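Local coordinates for regulatory protein YycH-like domain-containing protein (Eubacterium rectale, PDB 5COZ), which is of unknown function but resembles YycH-like regulatory proteins, and its precursor's predicted lipoprotein signal is consistent with a place at the cell envelope, at residues V95-S100 / I106-N111; Q329-T332 / S336-Q339; D345-D348 / E353-R356. All coordinates share one frame; numbering follows the deposited sequence.

Contact 1 (V95-S100 / I106-N111); sequences VQSHRS and IYLWDN
The carbonyl oxygen Val95 O is gripped twice: Asp110 N donates to it at 2.9 Å, and a water donates a second bond at 2.8 Å from Val95 O. That water also donates to Asp110 OD2 and accepts from Ser97 OG, 2.7 Å away, tying three residues together on the face that carries Val95, Ser97 and Asp110. Ser97 OG, set between its own backbone N and carbonyl carbon (chi1 52°), also rests on Leu108 CB at 3.4 Å. The strands 95-101 and 104-111 form an antiparallel beta hairpin, with Val95-Asp110, Ser97-Leu108 and Arg99-Ile106 as hydrogen-bonded pairs; strand 116-120 continues the sheet beyond 104-111. On the face of Gln96, His98, Tyr107 and Trp109, His98 CD2 sits over one face of the Tyr107 ring, 3.4 Å from Tyr107 CE1, the two planes 33° apart, while His98 NE2 bonds to Glu105. Gln96 NE2 meets the same tyrosine in the ring plane, 3.6 Å from Tyr107 CD1, and Gln96 CG lies 3.5 Å from Trp109 NE1. Helix 73-87 packs on Tyr107 and Trp109. Back on the face of Val95, Ser97 and Asp110, the Arg99 guanidinium, salt-bridged to Glu101, lays one face over Ile106 CG2 and turns NH1 to Leu108 CD1.

Contact 2 (Q329-T332 / S336-Q339); sequences QLVT and SYTQ
Gln329 and Gln339 form the hydrogen-bonded pair at the turn end of the antiparallel beta hairpin made by strands 314-330 and 338-348. Each backbone satisfies the other: Gln339 N donates to Gln329 O at 2.9 Å, in the carbonyl plane, and Gln329 N donates back to Gln339 O through a more bent bond with an angle of 145° at the hydrogen. Gln329 O has a further, weaker neighbour in the CA-H of Thr338. Beyond the last strand residues the pairing carries on by one bond, from Val331 N to Tyr337 O at 3.0 Å, almost straight at 176°. The methyl Leu330 CD1 also reaches this acceptor, 3.4 Å from Tyr337 O. The polar side-chain ends turn to neighbours on the strand leading in: Gln329 NE2 donates to Gln327 OE1, and Thr338 OG1 bonds to Asn328 OD1. Between the chains the side-chain packing centres on Val331. Its CG2 branch stands anti to the carbonyl carbon, a position from which it reaches both Gln339 and Tyr337: it lies 3.6 Å from Gln339 CG, and at the tyrosine it meets the edge of the ring, near its plane, with Val331 CG2 3.5 Å from Tyr337 CD2.

Contact 3 (D345-D348 / E353-R356); sequences DVYD and EEYR
The Tyr347 ring is overlapped on one face by the aliphatic part of Glu354, whose CG stands 4.2 Å from the ring centroid in a CH-pi contact. Glu354 swings CG away from its own amide nitrogen (chi1 -170°) and, extended beyond, runs across the ring to bring OE2 within 3.4 Å of Tyr347 OH, which bonds to Glu283 of helix 276-288. Glu354 OE2 also lies 3.5 Å from Asp345 OD1; the proximity of like charges is probably eased by Lys286, which salt-bridges Asp345 OD2. Two backbone hydrogen bonds join the chains: Tyr355 N donates to Val346 O (3.0 Å) and Asp348 N to Glu353 O (2.9 Å). The Tyr355 ring meets Val346 CG1 at its edge, Tyr355 CD2 being 3.7 Å from that methyl, while its hydroxyl reaches Asp348 CB. Tyr355 OH donates to a water 2.6 Å away, and this water donates to Asp348 OD2 and Glu353 OE1, bridging two acidic groups. Cutting Tyr355 back to an alanine would probably open a gap beside Val346 CG1 and deprive this water of its hydroxyl donor. Asp348 OD1 accepts from both Tyr350 N and Thr351 N in the turn that follows. The arrangement is that of a chain reversal at the end of strand 338-348, where the C-terminal tail folds back on the strand through a single beta bridge.

Contacts 2 and 3 share strand 338-348, which contact 2 joins to strand 314-330 at the turn and contact 3 to the C-terminal tail; their nearest atoms are about 10 Å apart. Contact 1 belongs to the other, antiparallel sheet, on the opposite side of the chain's centre from contact 3 and about 30 Å from it at the nearest atoms. Contact 2 is a surface contact, held mainly by backbone bonds and one valine. Contacts 1 and 3 are partly buried: the first is a regular hairpin with aromatic residues against helix 73-87, whereas 345-348 / 353-356 has few backbone bonds and relies more on waters, tyrosines and acidic groups beside helix 276-288.

Contact 1 (V95-S100 / I106-N111)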
loop_
_atom_site.group_PDB
_atom_site.type_symbol
_atom_site.label_atom_id
_atom_site.label_comp_id
_atom_site.label_asym_id
_atom_site.label_seq_id
_atom_site.Cartn_x
_atom_site.Cartn_y
_atom_site.Cartn_z
ATOM N N VAL A 95 8.540 11.229 27.424
ATOM C CA VAL A 95 8.803 10.127 28.325
ATOM C C VAL A 95 9.031 8.883 27.486
ATOM O O VAL A 95 8.184 8.507 26.658
ATOM C CB VAL A 95 7.658 9.920 29.359
ATOM C CG1 VAL A 95 7.951 8.734 30.279
ATOM C CG2 VAL A 95 7.437 11.185 30.191
ATOM N N GLN A 96 10.168 8.233 27.696
ATOM C CA GLN A 96 10.497 7.008 27.013
ATOM C C GLN A 96 9.976 5.819 27.835
ATOM O O GLN A 96 10.039 5.824 29.073
ATOM C CB GLN A 96 12.034 6.916 26.802
ATOM C CG GLN A 96 12.549 5.684 26.027
ATOM C CD GLN A 96 12.843 4.425 26.857
ATOM O OE1 GLN A 96 12.419 4.274 28.015
ATOM N NE2 GLN A 96 13.614 3.504 26.289
ATOM N N SER A 97 9.504 4.791 27.146
ATOM C CA SER A 97 9.174 3.505 27.759
ATOM C C SER A 97 9.587 2.390 26.831
ATOM O O SER A 97 9.828 2.603 25.635
ATOM C CB SER A 97 7.717 3.397 28.206
ATOM O OG SER A 97 6.819 3.724 27.171
ATOM N N HIS A 98 9.773 1.199 27.396
ATOM C CA HIS A 98 10.243 0.044 26.662
ATOM C C HIS A 98 9.659 -1.252 27.241
ATOM O O HIS A 98 9.553 -1.391 28.467
ATOM C CB HIS A 98 11.785 0.005 26.727
ATOM C CG HIS A 98 12.383 -1.291 26.301
ATOM N ND1 HIS A 98 12.875 -2.199 27.230
ATOM C CD2 HIS A 98 12.490 -1.828 25.064
ATOM C CE1 HIS A 98 13.298 -3.232 26.522
ATOM N NE2 HIS A 98 13.068 -3.065 25.220
ATOM N N ARG A 99 9.309 -2.198 26.350
ATOM C CA ARG A 99 8.825 -3.543 26.690
ATOM C C ARG A 99 9.476 -4.561 25.794
ATOM O O ARG A 99 9.824 -4.239 24.653
ATOM C CB ARG A 99 7.288 -3.690 26.475
ATOM C CG ARG A 99 6.422 -2.592 27.002
ATOM C CD ARG A 99 4.975 -3.041 27.029
ATOM N NE ARG A 99 4.392 -3.314 25.716
ATOM C CZ ARG A 99 3.848 -2.394 24.934
ATOM N NH1 ARG A 99 3.924 -1.105 25.260
ATOM N NH2 ARG A 99 3.254 -2.747 23.802
ATOM N N SER A 100 9.569 -5.812 26.274
ATOM C CA SER A 100 10.040 -6.957 25.495
ATOM C C SER A 100 8.909 -7.956 25.426
ATOM O O SER A 100 8.385 -8.335 26.475
ATOM C CB SER A 100 11.273 -7.596 26.131
ATOM O OG SER A 100 12.328 -6.670 26.329
ATOM N N ILE A 106 9.990 -3.265 22.040
ATOM C CA ILE A 106 9.031 -2.198 21.733
ATOM C C ILE A 106 9.461 -0.944 22.474
ATOM O O ILE A 106 9.621 -0.979 23.696
ATOM C CB ILE A 106 7.601 -2.645 22.171
ATOM C CG1 ILE A 106 7.172 -3.949 21.455
ATOM C CG2 ILE A 106 6.553 -1.513 21.996
ATOM C CD1 ILE A 106 6.143 -4.776 22.234
ATOM N N TYR A 107 9.687 0.150 21.731
ATOM C CA TYR A 107 10.083 1.423 22.322
ATOM C C TYR A 107 9.040 2.458 22.064
ATOM O O TYR A 107 8.565 2.583 20.930
ATOM C CB TYR A 107 11.409 1.916 21.757
ATOM C CG TYR A 107 12.589 1.099 22.190
ATOM C CD1 TYR A 107 13.294 1.418 23.348
ATOM C CD2 TYR A 107 13.014 0.002 21.445
ATOM C CE1 TYR A 107 14.409 0.689 23.733
ATOM C CE2 TYR A 107 14.132 -0.741 21.822
ATOM C CZ TYR A 107 14.819 -0.397 22.975
ATOM O OH TYR A 107 15.926 -1.118 23.363
ATOM N N LEU A 108 8.716 3.230 23.091
ATOM C CA LEU A 108 7.732 4.296 22.995
ATOM C C LEU A 108 8.280 5.596 23.498
ATOM O O LEU A 108 9.001 5.622 24.502
ATOM C CB LEU A 108 6.462 3.964 23.820
ATOM C CG LEU A 108 5.840 2.567 23.599
ATOM C CD1 LEU A 108 4.616 2.388 24.467
ATOM C CD2 LEU A 108 5.411 2.362 22.168
ATOM N N TRP A 109 7.871 6.697 22.862
ATOM C CA TRP A 109 8.175 8.059 23.315
ATOM C C TRP A 109 6.875 8.822 23.297
ATOM O O TRP A 109 6.229 8.899 22.252
ATOM C CB TRP A 109 9.225 8.762 22.438
ATOM C CG TRP A 109 10.584 8.174 22.559
ATOM C CD1 TRP A 109 11.599 8.614 23.364
ATOM C CD2 TRP A 109 11.085 7.038 21.862
ATOM N NE1 TRP A 109 12.705 7.817 23.207
ATOM C CE2 TRP A 109 12.436 6.870 22.253
ATOM C CE3 TRP A 109 10.550 6.180 20.873
ATOM C CZ2 TRP A 109 13.250 5.863 21.718
ATOM C CZ3 TRP A 109 11.369 5.200 20.325
ATOM C CH2 TRP A 109 12.687 5.022 20.781
ATOM N N ASP A 110 6.473 9.359 24.440
ATOM C CA ASP A 110 5.198 10.049 24.513
ATOM C C ASP A 110 5.336 11.431 25.100
ATOM O O ASP A 110 6.026 11.622 26.103
ATOM C CB ASP A 110 4.249 9.215 25.406
ATOM C CG ASP A 110 3.802 7.935 24.741
ATOM O OD1 ASP A 110 2.898 8.001 23.890
ATOM O OD2 ASP A 110 4.403 6.874 25.026
ATOM N N ASN A 111 4.667 12.397 24.478
ATOM C CA ASN A 111 4.561 13.733 25.048
ATOM C C ASN A 111 3.169 13.760 25.632
ATOM O O ASN A 111 2.182 13.821 24.899
ATOM C CB ASN A 111 4.828 14.823 24.015
ATOM C CG ASN A 111 4.771 16.213 24.604
ATOM O OD1 ASN A 111 4.206 16.437 25.671
ATOM N ND2 ASN A 111 5.317 17.176 23.893
HETATM O O HOH W 1 6.393 6.395 26.922
#

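Contact 2 (Q329-T332 / S336-Q339)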
loop_
_atom_site.group_PDB
_atom_site.type_symbol
_atom_site.label_atom_id
_atom_site.label_comp_id
_atom_site.label_asym_id
_atom_site.label_seq_id
_atom_site.Cartn_x
_atom_site.Cartn_y
_atom_site.Cartn_z
ATOM N N GLN A 329 -21.445 -8.146 -4.788
ATOM C CA GLN A 329 -21.979 -9.373 -4.208
ATOM C C GLN A 329 -23.285 -9.187 -3.460
ATOM O O GLN A 329 -23.504 -8.163 -2.827
ATOM C CB GLN A 329 -20.939 -9.979 -3.268
ATOM C CG GLN A 329 -19.693 -10.440 -4.019
ATOM C CD GLN A 329 -18.687 -11.150 -3.138
ATOM O OE1 GLN A 329 -18.800 -11.174 -1.894
ATOM N NE2 GLN A 329 -17.673 -11.733 -3.787
ATOM N N LEU A 330 -24.145 -10.205 -3.514
ATOM C CA LEU A 330 -25.405 -10.183 -2.797
ATOM C C LEU A 330 -25.132 -10.313 -1.275
ATOM O O LEU A 330 -24.368 -11.188 -0.867
ATOM C CB LEU A 330 -26.272 -11.332 -3.318
ATOM C CG LEU A 330 -27.686 -11.414 -2.789
ATOM C CD1 LEU A 330 -28.501 -10.200 -3.227
ATOM C CD2 LEU A 330 -28.329 -12.696 -3.261
ATOM N N VAL A 331 -25.718 -9.426 -0.460
ATOM C CA VAL A 331 -25.562 -9.444 1.006
ATOM C C VAL A 331 -26.331 -10.659 1.553
ATOM O O VAL A 331 -27.443 -10.928 1.090
ATOM C CB VAL A 331 -26.034 -8.100 1.623
ATOM C CG1 VAL A 331 -26.148 -8.176 3.150
ATOM C CG2 VAL A 331 -25.086 -6.982 1.219
ATOM N N THR A 332 -25.716 -11.426 2.489
ATOM C CA THR A 332 -26.358 -12.627 3.057
ATOM C C THR A 332 -27.711 -12.269 3.692
ATOM O O THR A 332 -27.815 -11.277 4.420
ATOM C CB THR A 332 -25.447 -13.323 4.075
ATOM O OG1 THR A 332 -24.101 -13.337 3.601
ATOM C CG2 THR A 332 -25.912 -14.743 4.396
ATOM N N SER A 336 -31.987 -8.817 -2.956
ATOM C CA SER A 336 -31.324 -8.112 -4.066
ATOM C C SER A 336 -30.258 -7.092 -3.633
ATOM O O SER A 336 -29.464 -6.693 -4.481
ATOM C CB SER A 336 -32.370 -7.408 -4.935
ATOM O OG SER A 336 -33.143 -6.504 -4.163
ATOM N N TYR A 337 -30.209 -6.686 -2.350
ATOM C CA TYR A 337 -29.225 -5.705 -1.883
ATOM C C TYR A 337 -27.802 -6.238 -2.041
ATOM O O TYR A 337 -27.526 -7.364 -1.624
ATOM C CB TYR A 337 -29.478 -5.311 -0.419
ATOM C CG TYR A 337 -28.601 -4.169 0.040
ATOM C CD1 TYR A 337 -28.903 -2.853 -0.290
ATOM C CD2 TYR A 337 -27.464 -4.403 0.809
ATOM C CE1 TYR A 337 -28.122 -1.794 0.172
ATOM C CE2 TYR A 337 -26.647 -3.357 1.229
ATOM C CZ TYR A 337 -26.978 -2.054 0.910
ATOM O OH TYR A 337 -26.172 -1.031 1.349
ATOM N N THR A 338 -26.925 -5.440 -2.681
ATOM C CA THR A 338 -25.538 -5.841 -2.930
ATOM C C THR A 338 -24.536 -4.894 -2.292
ATOM O O THR A 338 -24.863 -3.746 -1.935
ATOM C CB THR A 338 -25.261 -5.912 -4.464
ATOM O OG1 THR A 338 -25.512 -4.619 -5.018
ATOM C CG2 THR A 338 -26.129 -6.944 -5.180
ATOM N N GLN A 339 -23.299 -5.381 -2.167
ATOM C CA GLN A 339 -22.151 -4.630 -1.655
ATOM C C GLN A 339 -20.986 -4.816 -2.589
ATOM O O GLN A 339 -20.723 -5.936 -3.029
ATOM C CB GLN A 339 -21.756 -5.111 -0.253
ATOM C CG GLN A 339 -22.523 -4.427 0.860
ATOM C CD GLN A 339 -21.932 -4.742 2.215
ATOM O OE1 GLN A 339 -21.384 -5.832 2.454
ATOM N NE2 GLN A 339 -22.049 -3.794 3.137
#

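Contact 3 (D345-D348 / E353-R356)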
loop_
_atom_site.group_PDB
_atom_site.type_symbol
_atom_site.label_atom_id
_atom_site.label_comp_id
_atom_site.label_asym_id
_atom_site.label_seq_id
_atom_site.Cartn_x
_atom_site.Cartn_y
_atom_site.Cartn_z
ATOM N N ASP A 345 -6.509 -11.111 -7.266
ATOM C CA ASP A 345 -5.911 -12.349 -7.725
ATOM C C ASP A 345 -4.419 -12.110 -7.899
ATOM O O ASP A 345 -3.993 -10.976 -8.141
ATOM C CB ASP A 345 -6.567 -12.830 -9.017
ATOM C CG ASP A 345 -7.882 -13.566 -8.759
ATOM O OD1 ASP A 345 -7.882 -14.531 -7.945
ATOM O OD2 ASP A 345 -8.910 -13.194 -9.382
ATOM N N VAL A 346 -3.619 -13.167 -7.757
ATOM C CA VAL A 346 -2.165 -13.054 -7.833
ATOM C C VAL A 346 -1.619 -14.116 -8.757
ATOM O O VAL A 346 -2.010 -15.277 -8.644
ATOM C CB VAL A 346 -1.494 -13.176 -6.437
ATOM C CG1 VAL A 346 0.007 -12.888 -6.532
ATOM C CG2 VAL A 346 -2.119 -12.233 -5.417
ATOM N N TYR A 347 -0.708 -13.719 -9.636
ATOM C CA TYR A 347 -0.051 -14.617 -10.576
ATOM C C TYR A 347 1.442 -14.581 -10.401
ATOM O O TYR A 347 2.006 -13.500 -10.273
ATOM C CB TYR A 347 -0.376 -14.175 -12.019
ATOM C CG TYR A 347 -1.822 -14.374 -12.384
ATOM C CD1 TYR A 347 -2.793 -13.440 -12.017
ATOM C CD2 TYR A 347 -2.218 -15.461 -13.158
ATOM C CE1 TYR A 347 -4.138 -13.649 -12.324
ATOM C CE2 TYR A 347 -3.551 -15.667 -13.484
ATOM C CZ TYR A 347 -4.506 -14.764 -13.063
ATOM O OH TYR A 347 -5.798 -15.019 -13.426
ATOM N N ASP A 348 2.084 -15.737 -10.481
ATOM C CA ASP A 348 3.544 -15.783 -10.583
ATOM C C ASP A 348 3.904 -15.000 -11.870
ATOM O O ASP A 348 3.359 -15.301 -12.948
ATOM C CB ASP A 348 3.981 -17.255 -10.639
ATOM C CG ASP A 348 5.464 -17.513 -10.828
ATOM O OD1 ASP A 348 6.114 -16.746 -11.588
ATOM O OD2 ASP A 348 5.959 -18.531 -10.284
ATOM N N GLU A 353 1.347 -18.865 -13.290
ATOM C CA GLU A 353 0.619 -19.715 -12.321
ATOM C C GLU A 353 -0.309 -18.821 -11.504
ATOM O O GLU A 353 0.155 -17.856 -10.899
ATOM C CB GLU A 353 1.601 -20.402 -11.372
ATOM C CG GLU A 353 0.893 -21.176 -10.254
ATOM C CD GLU A 353 1.796 -21.886 -9.261
ATOM O OE1 GLU A 353 3.040 -21.841 -9.420
ATOM O OE2 GLU A 353 1.244 -22.472 -8.299
ATOM N N GLU A 354 -1.586 -19.186 -11.440
ATOM C CA GLU A 354 -2.549 -18.469 -10.625
ATOM C C GLU A 354 -2.555 -19.041 -9.220
ATOM O O GLU A 354 -2.731 -20.256 -9.040
ATOM C CB GLU A 354 -3.943 -18.580 -11.234
ATOM C CG GLU A 354 -4.868 -17.634 -10.498
ATOM C CD GLU A 354 -6.310 -17.625 -10.939
ATOM O OE1 GLU A 354 -6.779 -18.635 -11.518
ATOM O OE2 GLU A 354 -6.989 -16.617 -10.639
ATOM N N TYR A 355 -2.380 -18.180 -8.228
ATOM C CA TYR A 355 -2.408 -18.612 -6.830
ATOM C C TYR A 355 -3.819 -18.656 -6.317
ATOM O O TYR A 355 -4.672 -17.878 -6.730
ATOM C CB TYR A 355 -1.558 -17.685 -5.976
ATOM C CG TYR A 355 -0.100 -17.708 -6.354
ATOM C CD1 TYR A 355 0.561 -18.913 -6.605
ATOM C CD2 TYR A 355 0.631 -16.529 -6.463
ATOM C CE1 TYR A 355 1.914 -18.936 -6.942
ATOM C CE2 TYR A 355 1.982 -16.541 -6.771
ATOM C CZ TYR A 355 2.625 -17.749 -6.990
ATOM O OH TYR A 355 3.951 -17.766 -7.293
ATOM N N ARG A 356 -4.064 -19.569 -5.383
ATOM C CA ARG A 356 -5.368 -19.741 -4.744
ATOM C C ARG A 356 -5.596 -18.596 -3.765
ATOM O O ARG A 356 -4.742 -18.370 -2.899
ATOM C CB ARG A 356 -5.373 -21.113 -4.029
ATOM C CG ARG A 356 -6.434 -21.316 -2.951
ATOM C CD ARG A 356 -6.314 -22.689 -2.314
ATOM N NE ARG A 356 -5.344 -22.743 -1.209
ATOM C CZ ARG A 356 -4.225 -23.467 -1.215
ATOM N NH1 ARG A 356 -3.894 -24.181 -2.286
ATOM N NH2 ARG A 356 -3.424 -23.476 -0.153
HETATM O O HOH W 2 -5.278 -15.523 -7.830
HETATM O O HOH W 3 -6.048 -18.328 -14.101
HETATM O O HOH W 4 4.793 -20.013 -8.371
#